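Local coordinates for adenylyltransferase and sulfurtransferase uba4 (PDB 6YUB), which is the N-terminal adenylylating (ThiF) part of an enzyme that probably activates a ubiquitin-like sulfur carrier and passes sulfur to it for tRNA thiolation and molybdenum cofactor synthesis, at residues I141-V146 / C184-F189; Q120-W125 / L148-V153; Q163-N168 / P249-Y254; G175-K180 / R275-F280. One frame throughout, in Å; residues are numbered along the deposited sequence. Where two conformers were deposited one is given.

Contact 1. Residues I141-V146 / C184-F189; sequences ISDVCV and CYRCCF. With ZN (zinc ion), chain E.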
loop_
_atom_site.group_PDB
_atom_site.type_symbol
_atom_site.label_atom_id
_atom_site.label_comp_id
_atom_site.label_asym_id
_atom_site.label_seq_id
_atom_site.Cartn_x
_atom_site.Cartn_y
_atom_site.Cartn_z
ATOM N N ILE B 141 10.463 -12.022 -19.365
ATOM C CA ILE B 141 10.083 -12.984 -18.335
ATOM C C ILE B 141 8.693 -13.542 -18.616
ATOM O O ILE B 141 8.467 -14.755 -18.537
ATOM C CB ILE B 141 10.176 -12.329 -16.943
ATOM C CG1 ILE B 141 11.636 -12.005 -16.615
ATOM C CG2 ILE B 141 9.592 -13.242 -15.881
ATOM C CD1 ILE B 141 11.807 -10.966 -15.514
ATOM N N SER B 142 7.744 -12.674 -18.968
ATOM C CA SER B 142 6.413 -13.150 -19.335
ATOM C C SER B 142 6.489 -14.184 -20.454
ATOM O O SER B 142 5.931 -15.285 -20.346
ATOM C CB SER B 142 5.534 -11.972 -19.748
ATOM O OG SER B 142 4.170 -12.342 -19.793
ATOM N N ASP B 143 7.185 -13.848 -21.542
ATOM C CA ASP B 143 7.317 -14.780 -22.657
ATOM C C ASP B 143 7.841 -16.133 -22.190
ATOM O O ASP B 143 7.243 -17.177 -22.479
ATOM C CB ASP B 143 8.230 -14.175 -23.725
ATOM C CG ASP B 143 7.591 -12.992 -24.433
ATOM O OD1 ASP B 143 6.382 -12.747 -24.209
ATOM O OD2 ASP B 143 8.290 -12.306 -25.207
ATOM N N VAL B 144 8.947 -16.131 -21.438
ATOM C CA VAL B 144 9.559 -17.384 -21.010
ATOM C C VAL B 144 8.625 -18.151 -20.081
ATOM O O VAL B 144 8.517 -19.382 -20.162
ATOM C CB VAL B 144 10.920 -17.102 -20.345
ATOM C CG1 VAL B 144 11.478 -18.360 -19.701
ATOM C CG2 VAL B 144 11.897 -16.538 -21.366
ATOM N N CYS B 145 7.938 -17.445 -19.181
ATOM C CA CYS B 145 6.980 -18.110 -18.305
ATOM C C CYS B 145 5.875 -18.786 -19.105
ATOM O O CYS B 145 5.455 -19.903 -18.782
ATOM C CB CYS B 145 6.393 -17.102 -17.317
ATOM S SG CYS B 145 7.546 -16.659 -16.001
ATOM N N VAL B 146 5.386 -18.120 -20.156
ATOM C CA VAL B 146 4.379 -18.737 -21.009
ATOM C C VAL B 146 4.929 -19.998 -21.656
ATOM O O VAL B 146 4.258 -21.040 -21.687
ATOM C CB VAL B 146 3.888 -17.723 -22.062
ATOM C CG1 VAL B 146 3.206 -18.444 -23.214
ATOM C CG2 VAL B 146 2.953 -16.712 -21.416
ATOM N N CYS B 184 -1.179 -13.486 -20.299
ATOM C CA CYS B 184 0.230 -13.179 -20.124
ATOM C C CYS B 184 0.392 -11.657 -20.085
ATOM O O CYS B 184 -0.578 -10.900 -20.214
ATOM C CB CYS B 184 1.064 -13.807 -21.240
ATOM S SG CYS B 184 1.350 -12.723 -22.629
ATOM N N TYR B 185 1.634 -11.198 -19.909
ATOM C CA TYR B 185 1.865 -9.760 -19.791
ATOM C C TYR B 185 1.530 -9.028 -21.088
ATOM O O TYR B 185 1.102 -7.867 -21.048
ATOM C CB TYR B 185 3.314 -9.489 -19.377
ATOM C CG TYR B 185 3.575 -8.061 -18.941
ATOM C CD1 TYR B 185 3.244 -7.632 -17.661
ATOM C CD2 TYR B 185 4.159 -7.146 -19.804
ATOM C CE1 TYR B 185 3.481 -6.326 -17.256
ATOM C CE2 TYR B 185 4.401 -5.840 -19.411
ATOM C CZ TYR B 185 4.059 -5.436 -18.139
ATOM O OH TYR B 185 4.297 -4.138 -17.745
ATOM N N ARG B 186 1.717 -9.675 -22.241
ATOM C CA ARG B 186 1.351 -9.043 -23.503
ATOM C C ARG B 186 -0.165 -8.955 -23.650
ATOM O O ARG B 186 -0.686 -7.966 -24.178
ATOM C CB ARG B 186 1.953 -9.813 -24.675
ATOM C CG ARG B 186 3.450 -9.625 -24.848
ATOM C CD ARG B 186 3.977 -10.502 -25.972
ATOM N NE ARG B 186 5.434 -10.550 -25.995
ATOM C CZ ARG B 186 6.209 -9.685 -26.643
ATOM N NH1 ARG B 186 5.672 -8.688 -27.334
ATOM N NH2 ARG B 186 7.524 -9.820 -26.597
ATOM N N CYS B 187 -0.889 -9.982 -23.193
ATOM C CA CYS B 187 -2.345 -9.936 -23.225
ATOM C C CYS B 187 -2.877 -8.670 -22.565
ATOM O O CYS B 187 -3.925 -8.151 -22.966
ATOM C CB CYS B 187 -2.934 -11.161 -22.520
ATOM S SG CYS B 187 -2.712 -12.736 -23.357
ATOM N N CYS B 188 -2.171 -8.162 -21.555
ATOM C CA CYS B 188 -2.636 -7.015 -20.789
ATOM C C CYS B 188 -2.104 -5.691 -21.325
ATOM O O CYS B 188 -2.824 -4.686 -21.304
ATOM C CB CYS B 188 -2.221 -7.161 -19.319
ATOM S SG CYS B 188 -2.743 -8.690 -18.517
ATOM N N PHE B 189 -0.859 -5.663 -21.801
ATOM C CA PHE B 189 -0.192 -4.414 -22.143
ATOM C C PHE B 189 0.495 -4.524 -23.493
ATOM O O PHE B 189 1.206 -5.499 -23.753
ATOM C CB PHE B 189 0.841 -4.038 -21.071
ATOM C CG PHE B 189 0.320 -4.132 -19.669
ATOM C CD1 PHE B 189 -0.700 -3.300 -19.241
ATOM C CD2 PHE B 189 0.852 -5.047 -18.777
ATOM C CE1 PHE B 189 -1.186 -3.382 -17.954
ATOM C CE2 PHE B 189 0.372 -5.131 -17.483
ATOM C CZ PHE B 189 -0.647 -4.297 -17.071
HETATM ZN ZN ZN E . -0.512 -13.213 -23.892
#
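R186 lies edge-on against the carboxylate of D143 and grips it side-on with two nitrogens. Its NE donates to D143 OD1 at 3.0 Å and its NH2 to D143 OD2 at 2.9 Å, each oxygen using its syn lone pair. Carboxylate and guanidinium are nearly coplanar, 14° apart, so this salt bridge fixes the rotation of both groups. OD2 is also hydrogen-bonded to Y300 OH. With an alanine here instead of the arginine, the buried carboxylate of D143 would probably lose its countercharge and turn more freely, keeping Y300 as a partner.

Just before D143 in the same helix, S142 carries its OG anti to the backbone N (chi1 -166°), which brings the oxygen to the first turn of helix 185-188; there Y185 N donates to S142 OG at 2.8 Å. One turn on from S142, V146 CG2 presses tightly on C184 CB, 3.5 Å away. C184 N-caps the short helix: C187 N donates to C184 SG and C184 N to C187 SG, a capping box whose two sulfurs both bind zinc at 2.3 Å. C279 and C282 complete the Cys4 site. Through S142, D143 and V146 the C184/C187 CxxC turn is held to helix 135-148 as well as to the metal. That helix rests on L152 of strand 152-158, while Y185 and C188 pack on L167 of strand 161-167.

Contact 2. Residues Q120-W125 / L148-V153; sequences QIIKPW and LGKPLV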
loop_
_atom_site.group_PDB
_atom_site.type_symbol
_atom_site.label_atom_id
_atom_site.label_comp_id
_atom_site.label_asym_id
_atom_site.label_seq_id
_atom_site.Cartn_x
_atom_site.Cartn_y
_atom_site.Cartn_z
ATOM N N GLN B 120 17.325 -20.957 -18.903
ATOM C CA GLN B 120 18.147 -21.721 -17.971
ATOM C C GLN B 120 17.833 -21.344 -16.528
ATOM O O GLN B 120 17.753 -22.215 -15.655
ATOM C CB GLN B 120 19.630 -21.490 -18.256
ATOM C CG GLN B 120 20.062 -21.855 -19.655
ATOM C CD GLN B 120 21.376 -21.199 -20.034
ATOM O OE1 GLN B 120 21.442 -20.436 -20.999
ATOM N NE2 GLN B 120 22.436 -21.501 -19.279
ATOM N N ILE B 121 17.658 -20.047 -16.260
ATOM C CA ILE B 121 17.442 -19.580 -14.900
ATOM C C ILE B 121 16.057 -19.971 -14.407
ATOM O O ILE B 121 15.897 -20.412 -13.263
ATOM C CB ILE B 121 17.656 -18.056 -14.830
ATOM C CG1 ILE B 121 19.137 -17.726 -15.029
ATOM C CG2 ILE B 121 17.129 -17.505 -13.513
ATOM C CD1 ILE B 121 19.448 -16.240 -15.085
ATOM N N ILE B 122 15.039 -19.830 -15.264
ATOM C CA ILE B 122 13.659 -19.944 -14.823
ATOM C C ILE B 122 13.203 -21.392 -14.716
ATOM O O ILE B 122 12.387 -21.722 -13.846
ATOM C CB ILE B 122 12.755 -19.142 -15.790
ATOM C CG1 ILE B 122 12.905 -17.643 -15.522
ATOM C CG2 ILE B 122 11.316 -19.594 -15.682
ATOM C CD1 ILE B 122 12.278 -16.756 -16.584
ATOM N N LYS B 123 13.713 -22.273 -15.569
ATOM C CA LYS B 123 13.142 -23.609 -15.698
ATOM C C LYS B 123 13.010 -24.371 -14.385
ATOM O O LYS B 123 11.995 -25.067 -14.213
ATOM C CB LYS B 123 13.992 -24.425 -16.690
ATOM C CG LYS B 123 13.272 -25.618 -17.303
ATOM C CD LYS B 123 14.225 -26.551 -18.055
ATOM C CE LYS B 123 15.138 -25.788 -19.005
ATOM N NZ LYS B 123 15.896 -26.697 -19.913
ATOM N N PRO B 124 13.964 -24.322 -13.451
ATOM C CA PRO B 124 13.874 -25.179 -12.261
ATOM C C PRO B 124 12.874 -24.733 -11.201
ATOM O O PRO B 124 12.739 -25.429 -10.187
ATOM C CB PRO B 124 15.307 -25.136 -11.688
ATOM C CG PRO B 124 16.172 -24.597 -12.791
ATOM C CD PRO B 124 15.285 -23.674 -13.569
ATOM N N TRP B 125 12.167 -23.623 -11.382
ATOM C CA TRP B 125 11.423 -23.002 -10.292
ATOM C C TRP B 125 9.918 -23.123 -10.481
ATOM O O TRP B 125 9.414 -23.214 -11.601
ATOM C CB TRP B 125 11.831 -21.526 -10.155
ATOM C CG TRP B 125 13.314 -21.386 -9.973
ATOM C CD1 TRP B 125 14.245 -21.183 -10.948
ATOM C CD2 TRP B 125 14.038 -21.467 -8.738
ATOM N NE1 TRP B 125 15.502 -21.129 -10.401
ATOM C CE2 TRP B 125 15.403 -21.297 -9.045
ATOM C CE3 TRP B 125 13.663 -21.656 -7.403
ATOM C CZ2 TRP B 125 16.397 -21.313 -8.066
ATOM C CZ3 TRP B 125 14.648 -21.678 -6.434
ATOM C CH2 TRP B 125 16.006 -21.504 -6.772
ATOM N N LEU B 148 7.489 -21.948 -20.761
ATOM C CA LEU B 148 7.863 -22.992 -19.822
ATOM C C LEU B 148 6.755 -23.320 -18.829
ATOM O O LEU B 148 6.982 -24.100 -17.898
ATOM C CB LEU B 148 9.141 -22.594 -19.072
ATOM C CG LEU B 148 10.407 -22.470 -19.927
ATOM C CD1 LEU B 148 11.584 -22.017 -19.079
ATOM C CD2 LEU B 148 10.724 -23.786 -20.631
ATOM N N GLY B 149 5.570 -22.743 -18.998
ATOM C CA GLY B 149 4.444 -23.064 -18.141
ATOM C C GLY B 149 4.651 -22.716 -16.681
ATOM O O GLY B 149 4.565 -23.590 -15.816
ATOM N N LYS B 150 4.907 -21.440 -16.393
ATOM C CA LYS B 150 5.159 -20.990 -15.038
ATOM C C LYS B 150 4.181 -19.889 -14.649
ATOM O O LYS B 150 3.853 -19.037 -15.481
ATOM C CB LYS B 150 6.597 -20.451 -14.889
ATOM C CG LYS B 150 7.676 -21.404 -15.360
ATOM C CD LYS B 150 7.986 -22.457 -14.310
ATOM C CE LYS B 150 8.736 -23.632 -14.922
ATOM N NZ LYS B 150 9.571 -24.357 -13.930
ATOM N N PRO B 151 3.695 -19.881 -13.408
ATOM C CA PRO B 151 2.943 -18.718 -12.921
ATOM C C PRO B 151 3.887 -17.576 -12.581
ATOM O O PRO B 151 4.964 -17.780 -12.007
ATOM C CB PRO B 151 2.231 -19.253 -11.670
ATOM C CG PRO B 151 3.156 -20.304 -11.150
ATOM C CD PRO B 151 3.819 -20.932 -12.373
ATOM N N LEU B 152 3.469 -16.365 -12.931
ATOM C CA LEU B 152 4.308 -15.181 -12.806
ATOM C C LEU B 152 3.629 -14.140 -11.932
ATOM O O LEU B 152 2.473 -13.773 -12.173
ATOM C CB LEU B 152 4.611 -14.588 -14.189
ATOM C CG LEU B 152 5.274 -13.213 -14.238
ATOM C CD1 LEU B 152 6.642 -13.246 -13.569
ATOM C CD2 LEU B 152 5.396 -12.738 -15.681
ATOM N N VAL B 153 4.345 -13.671 -10.915
ATOM C CA VAL B 153 3.915 -12.535 -10.105
ATOM C C VAL B 153 4.833 -11.371 -10.461
ATOM O O VAL B 153 6.023 -11.378 -10.122
ATOM C CB VAL B 153 3.961 -12.849 -8.606
ATOM C CG1 VAL B 153 3.368 -11.702 -7.799
ATOM C CG2 VAL B 153 3.224 -14.155 -8.313
#
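K150 reaches from the loop between helix 135-148 and strand 152-158 to the end of helix 118-122, a partly buried contact in the Rossmann-like ThiF domain. Helix 135-148 closes in a Schellman motif at G149, whose positive phi turns the chain toward the sheet. On the other side, I122 to W125 form a type I beta turn that leads from helix 118-122 toward strand 127-130. Apolar contacts lie beside the lysine: L148 CD1 sits 4.0 Å from K123 CA and 4.2 Å from I122 CG2, and I122 CG2 also meets K150 CG as the two side chains run past each other in opposite directions. I122 leans further on V144 and I128. A bend at chi2 (-81°) carries the lysine chain over to the beta turn, where two backbone carbonyls accept from its ammonium group. K150 NZ donates to K123 O, modelled at 2.5 Å, from above the carbonyl plane, and to W125 O, modelled at 2.6 Å, tilted 24° from that carbonyl's plane; both are so short that the exact lengths are doubtful.

Contact 3. Residues Q163-N168 / P249-Y254; sequences QLIVLN and PTLLIY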
loop_
_atom_site.group_PDB
_atom_site.type_symbol
_atom_site.label_atom_id
_atom_site.label_comp_id
_atom_site.label_asym_id
_atom_site.label_seq_id
_atom_site.Cartn_x
_atom_site.Cartn_y
_atom_site.Cartn_z
ATOM N N GLN B 163 2.603 -1.170 -9.296
ATOM C CA GLN B 163 1.665 -2.083 -9.931
ATOM C C GLN B 163 1.997 -3.518 -9.558
ATOM O O GLN B 163 3.139 -3.844 -9.237
ATOM C CB GLN B 163 1.687 -1.933 -11.459
ATOM C CG GLN B 163 1.371 -0.530 -11.944
ATOM C CD GLN B 163 1.257 -0.447 -13.454
ATOM O OE1 GLN B 163 0.804 0.560 -14.000
ATOM N NE2 GLN B 163 1.674 -1.506 -14.136
ATOM N N LEU B 164 0.980 -4.376 -9.613
ATOM C CA LEU B 164 1.148 -5.793 -9.325
ATOM C C LEU B 164 0.072 -6.579 -10.056
ATOM O O LEU B 164 -1.076 -6.134 -10.146
ATOM C CB LEU B 164 1.071 -6.067 -7.819
ATOM C CG LEU B 164 1.062 -7.536 -7.395
ATOM C CD1 LEU B 164 2.052 -7.764 -6.266
ATOM C CD2 LEU B 164 -0.332 -7.943 -6.963
ATOM N N ILE B 165 0.450 -7.742 -10.580
ATOM C CA ILE B 165 -0.499 -8.598 -11.281
ATOM C C ILE B 165 0.046 -10.019 -11.299
ATOM O O ILE B 165 1.252 -10.235 -11.438
ATOM C CB ILE B 165 -0.774 -8.077 -12.712
ATOM C CG1 ILE B 165 -1.897 -8.889 -13.360
ATOM C CG2 ILE B 165 0.491 -8.144 -13.560
ATOM C CD1 ILE B 165 -2.575 -8.174 -14.505
ATOM N N VAL B 166 -0.859 -10.983 -11.163
ATOM C CA VAL B 166 -0.544 -12.403 -11.273
ATOM C C VAL B 166 -0.928 -12.864 -12.672
ATOM O O VAL B 166 -2.064 -12.633 -13.127
ATOM C CB VAL B 166 -1.278 -13.222 -10.200
ATOM C CG1 VAL B 166 -0.912 -14.699 -10.297
ATOM C CG2 VAL B 166 -0.959 -12.683 -8.816
ATOM N N LEU B 167 0.014 -13.509 -13.359
ATOM C CA LEU B 167 -0.151 -13.864 -14.761
ATOM C C LEU B 167 0.066 -15.358 -14.954
ATOM O O LEU B 167 0.819 -15.999 -14.212
ATOM C CB LEU B 167 0.829 -13.078 -15.649
ATOM C CG LEU B 167 0.733 -11.555 -15.571
ATOM C CD1 LEU B 167 2.003 -10.902 -16.104
ATOM C CD2 LEU B 167 -0.487 -11.060 -16.337
ATOM N N ASN B 168 -0.602 -15.899 -15.967
ATOM C CA ASN B 168 -0.428 -17.291 -16.384
ATOM C C ASN B 168 -0.551 -18.241 -15.198
ATOM O O ASN B 168 0.219 -19.193 -15.050
ATOM C CB ASN B 168 0.912 -17.476 -17.096
ATOM C CG ASN B 168 1.003 -18.799 -17.830
ATOM O OD1 ASN B 168 0.015 -19.292 -18.371
ATOM N ND2 ASN B 168 2.200 -19.385 -17.849
ATOM N N PRO B 249 -7.353 -11.863 -13.920
ATOM C CA PRO B 249 -6.719 -11.317 -12.717
ATOM C C PRO B 249 -6.945 -9.816 -12.590
ATOM O O PRO B 249 -7.382 -9.135 -13.517
ATOM C CB PRO B 249 -5.233 -11.639 -12.925
ATOM C CG PRO B 249 -5.065 -11.601 -14.428
ATOM C CD PRO B 249 -6.380 -12.098 -15.010
ATOM N N THR B 250 -6.626 -9.310 -11.405
ATOM C CA THR B 250 -6.734 -7.894 -11.097
ATOM C C THR B 250 -5.385 -7.218 -11.287
ATOM O O THR B 250 -4.348 -7.757 -10.889
ATOM C CB THR B 250 -7.218 -7.688 -9.658
ATOM O OG1 THR B 250 -8.541 -8.220 -9.512
ATOM C CG2 THR B 250 -7.219 -6.214 -9.292
ATOM N N LEU B 251 -5.403 -6.039 -11.899
ATOM C CA LEU B 251 -4.222 -5.183 -11.966
ATOM C C LEU B 251 -4.294 -4.197 -10.805
ATOM O O LEU B 251 -5.117 -3.276 -10.816
ATOM C CB LEU B 251 -4.145 -4.449 -13.301
ATOM C CG LEU B 251 -3.043 -3.393 -13.391
ATOM C CD1 LEU B 251 -1.662 -4.020 -13.186
ATOM C CD2 LEU B 251 -3.104 -2.657 -14.721
ATOM N N LEU B 252 -3.446 -4.395 -9.800
ATOM C CA LEU B 252 -3.410 -3.511 -8.642
ATOM C C LEU B 252 -2.519 -2.316 -8.955
ATOM O O LEU B 252 -1.377 -2.485 -9.400
ATOM C CB LEU B 252 -2.893 -4.249 -7.410
ATOM C CG LEU B 252 -2.960 -3.462 -6.098
ATOM C CD1 LEU B 252 -4.405 -3.245 -5.681
ATOM C CD2 LEU B 252 -2.183 -4.168 -5.000
ATOM N N ILE B 253 -3.039 -1.114 -8.724
ATOM C CA ILE B 253 -2.300 0.123 -8.947
ATOM C C ILE B 253 -2.386 0.949 -7.673
ATOM O O ILE B 253 -3.483 1.345 -7.258
ATOM C CB ILE B 253 -2.845 0.919 -10.145
ATOM C CG1 ILE B 253 -2.800 0.062 -11.413
ATOM C CG2 ILE B 253 -2.052 2.209 -10.333
ATOM C CD1 ILE B 253 -3.290 0.765 -12.658
ATOM N N TYR B 254 -1.239 1.210 -7.055
ATOM C CA TYR B 254 -1.161 2.038 -5.860
ATOM C C TYR B 254 -0.499 3.362 -6.220
ATOM O O TYR B 254 0.665 3.385 -6.628
ATOM C CB TYR B 254 -0.386 1.335 -4.749
ATOM C CG TYR B 254 -0.159 2.219 -3.544
ATOM C CD1 TYR B 254 -1.216 2.902 -2.956
ATOM C CD2 TYR B 254 1.107 2.376 -3.000
ATOM C CE1 TYR B 254 -1.019 3.717 -1.863
ATOM C CE2 TYR B 254 1.316 3.189 -1.901
ATOM C CZ TYR B 254 0.252 3.854 -1.337
ATOM O OH TYR B 254 0.447 4.667 -0.248
HETATM O O HOH W 1 -3.270 -10.140 -9.949
#
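From CB to CD1, I165 meets the neighbouring strand. Its CB lies 4.2 Å from L251 CD1; CG1, swung anti to the backbone N (chi1 -173°), comes to 3.7 Å from T250 O; and CD1 at the tip lies by T250 O at 4.0 Å and P249 CG at 4.2 Å. Strands 161-167 and 250-255 are antiparallel neighbours in the mixed sheet of the ThiF domain, their short segments 165° apart. L164 and L252 form a hydrogen-bonded pair, L164 N giving to L252 O and L252 N to L164 O, both at 3.0 Å, while Q163 and I253 are the adjoining non-hydrogen-bonded pair, with a CA-H...O contact from Q163 to L252 O. Toward P249 the strands part. A water bridges the widening, accepting from V166 N and donating to T250 O, and beyond it P249 CB sits 3.3 Å from V166 O. The face bearing L164 and L252 is covered by helix 208-228 and by side chains of another protein chain. Direct backbone bonding stops at L164 and L252: where V166 and T250 would form the next hydrogen-bonded pair the strands have spread, and the water keeps V166 N and T250 O satisfied while P249 adds carbon contacts.

Contact 4. Residues G175-K180 / R275-F280; sequences GVVNKK and RKKDCF. With ZN (zinc ion), chain E.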
loop_
_atom_site.group_PDB
_atom_site.type_symbol
_atom_site.label_atom_id
_atom_site.label_comp_id
_atom_site.label_asym_id
_atom_site.label_seq_id
_atom_site.Cartn_x
_atom_site.Cartn_y
_atom_site.Cartn_z
ATOM N N GLY B 175 -0.830 -21.280 -27.075
ATOM C CA GLY B 175 -1.693 -21.569 -28.199
ATOM C C GLY B 175 -3.052 -22.144 -27.855
ATOM O O GLY B 175 -3.936 -22.160 -28.724
ATOM N N VAL B 176 -3.252 -22.619 -26.630
ATOM C CA VAL B 176 -4.536 -23.189 -26.233
ATOM C C VAL B 176 -5.516 -22.048 -25.994
ATOM O O VAL B 176 -5.305 -21.210 -25.111
ATOM C CB VAL B 176 -4.391 -24.067 -24.982
ATOM C CG1 VAL B 176 -5.742 -24.601 -24.540
ATOM C CG2 VAL B 176 -3.422 -25.211 -25.254
ATOM N N VAL B 177 -6.588 -22.009 -26.787
ATOM C CA VAL B 177 -7.565 -20.930 -26.687
ATOM C C VAL B 177 -8.986 -21.471 -26.799
ATOM O O VAL B 177 -9.935 -20.707 -27.014
ATOM C CB VAL B 177 -7.310 -19.854 -27.762
ATOM C CG1 VAL B 177 -5.963 -19.184 -27.541
ATOM C CG2 VAL B 177 -7.380 -20.469 -29.161
ATOM N N ASN B 178 -9.144 -22.786 -26.654
ATOM C CA ASN B 178 -10.460 -23.406 -26.633
ATOM C C ASN B 178 -10.993 -23.589 -25.214
ATOM O O ASN B 178 -11.894 -24.410 -24.996
ATOM C CB ASN B 178 -10.426 -24.752 -27.364
ATOM C CG ASN B 178 -9.540 -25.769 -26.678
ATOM O OD1 ASN B 178 -8.562 -25.415 -26.019
ATOM N ND2 ASN B 178 -9.875 -27.044 -26.836
ATOM N N LYS B 179 -10.457 -22.843 -24.253
ATOM C CA LYS B 179 -10.904 -22.902 -22.868
ATOM C C LYS B 179 -10.484 -21.603 -22.194
ATOM O O LYS B 179 -9.662 -20.847 -22.718
ATOM C CB LYS B 179 -10.324 -24.115 -22.136
ATOM C CG LYS B 179 -8.805 -24.213 -22.219
ATOM C CD LYS B 179 -8.190 -24.795 -20.950
ATOM C CE LYS B 179 -8.441 -26.289 -20.824
ATOM N NZ LYS B 179 -7.666 -26.882 -19.693
ATOM N N LYS B 180 -11.057 -21.350 -21.021
ATOM C CA LYS B 180 -10.670 -20.180 -20.246
ATOM C C LYS B 180 -9.221 -20.323 -19.788
ATOM O O LYS B 180 -8.817 -21.376 -19.286
ATOM C CB LYS B 180 -11.592 -20.005 -19.043
ATOM C CG LYS B 180 -13.017 -19.606 -19.396
ATOM C CD LYS B 180 -13.646 -18.802 -18.263
ATOM C CE LYS B 180 -15.161 -18.935 -18.253
ATOM N NZ LYS B 180 -15.586 -20.283 -17.779
ATOM N N ARG B 275 -6.735 -14.724 -21.466
ATOM C CA ARG B 275 -5.821 -14.877 -22.589
ATOM C C ARG B 275 -6.473 -14.389 -23.878
ATOM O O ARG B 275 -7.608 -14.750 -24.190
ATOM C CB ARG B 275 -5.407 -16.345 -22.728
ATOM C CG ARG B 275 -4.791 -16.697 -24.076
ATOM C CD ARG B 275 -4.263 -18.123 -24.080
ATOM N NE ARG B 275 -3.100 -18.270 -23.208
ATOM C CZ ARG B 275 -2.502 -19.427 -22.944
ATOM N NH1 ARG B 275 -2.958 -20.552 -23.477
ATOM N NH2 ARG B 275 -1.449 -19.459 -22.139
ATOM N N LYS B 276 -5.748 -13.556 -24.617
ATOM C CA LYS B 276 -6.225 -13.085 -25.910
ATOM C C LYS B 276 -5.923 -14.114 -26.990
ATOM O O LYS B 276 -4.838 -14.703 -27.028
ATOM C CB LYS B 276 -5.584 -11.743 -26.268
ATOM C CG LYS B 276 -6.241 -10.545 -25.586
ATOM C CD LYS B 276 -5.689 -9.221 -26.108
ATOM C CE LYS B 276 -6.075 -8.975 -27.565
ATOM N NZ LYS B 276 -4.932 -8.419 -28.350
ATOM N N LYS B 277 -6.896 -14.332 -27.876
ATOM C CA LYS B 277 -6.742 -15.347 -28.908
ATOM C C LYS B 277 -5.637 -14.988 -29.891
ATOM O O LYS B 277 -5.030 -15.882 -30.491
ATOM C CB LYS B 277 -8.070 -15.547 -29.646
ATOM C CG LYS B 277 -8.104 -16.792 -30.518
ATOM C CD LYS B 277 -9.524 -17.306 -30.726
ATOM C CE LYS B 277 -10.344 -16.381 -31.615
ATOM N NZ LYS B 277 -11.546 -17.073 -32.167
ATOM N N ASP B 278 -5.350 -13.699 -30.058
ATOM C CA ASP B 278 -4.362 -13.239 -31.025
ATOM C C ASP B 278 -3.109 -12.677 -30.354
ATOM O O ASP B 278 -2.403 -11.852 -30.932
ATOM C CB ASP B 278 -4.964 -12.185 -31.948
ATOM C CG ASP B 278 -5.293 -10.893 -31.217
ATOM O OD1 ASP B 278 -5.517 -10.945 -29.985
ATOM O OD2 ASP B 278 -5.322 -9.829 -31.873
ATOM N N CYS B 279 -2.815 -13.119 -29.130
ATOM C CA CYS B 279 -1.649 -12.607 -28.424
ATOM C C CYS B 279 -0.371 -13.088 -29.097
ATOM O O CYS B 279 -0.229 -14.274 -29.406
ATOM C CB CYS B 279 -1.660 -13.043 -26.963
ATOM S SG CYS B 279 -0.081 -12.721 -26.136
ATOM N N PHE B 280 0.565 -12.160 -29.307
ATOM C CA PHE B 280 1.831 -12.495 -29.951
ATOM C C PHE B 280 2.507 -13.692 -29.292
ATOM O O PHE B 280 3.126 -14.515 -29.977
ATOM C CB PHE B 280 2.758 -11.274 -29.922
ATOM C CG PHE B 280 4.167 -11.563 -30.360
ATOM C CD1 PHE B 280 4.494 -11.601 -31.701
ATOM C CD2 PHE B 280 5.164 -11.780 -29.424
ATOM C CE1 PHE B 280 5.791 -11.862 -32.107
ATOM C CE2 PHE B 280 6.467 -12.046 -29.827
ATOM C CZ PHE B 280 6.774 -12.086 -31.168
HETATM ZN ZN ZN E . -0.512 -13.213 -23.892
#
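R275 sends its guanidinium edge-on to the loop at V176. NH1 donates to V176 O at 2.9 Å with an N-H...O angle of 158°, meeting a lone pair in the carbonyl plane and keeping the acceptor in the plane of the guanidinium. A bend at chi3 (-69°) turns the head of the chain to this carbonyl, and R275 CD passes V177 CG1 at 4.0 Å, the two side chains crossing at about a right angle. The same group also donates to T172 O through NH2 and to P173 O through NH1, so one arginine ties together several carbonyls of the loop. A leucine in its place would give no N-H to these carbonyls, which would probably lose their shared donor and leave the loop more mobile.

K276 opens a type I beta turn that delivers C279, the first cysteine of the second CxxC of this Cys4 zinc site, and its NZ makes a weak salt bridge to D278 OD1. K277 lays CG against V177 CG2, 4.0 Å apart, the two side chains again at about a right angle, before its chain leads off from the loop. C279 SG binds zinc at 2.3 Å together with C184, C187 and C282. Past it, F280 packs on R186 of helix 185-188.

Overall arrangement
Contacts 1 and 3 are buried, contact 2 is partly so, and contact 4 lies at the surface, about 23 Å from the chain's centre to its own. Contacts 1 and 4 share the zinc ion, supplying two cysteines and one, and C187 SG lies near K276 N between them. Contacts 2 and 3 meet in the sheet, where strands 152-158 and 161-167 pair through L152 and L167. Contact 1 shares helix 135-148 with contact 2, whose K150 N probably bonds C145 O. The chemistry follows place: main-chain pairing within the sheet, a charged pair and metal ligands beside it, and at contacts 2 and 4 long basic side chains donating to loop carbonyls.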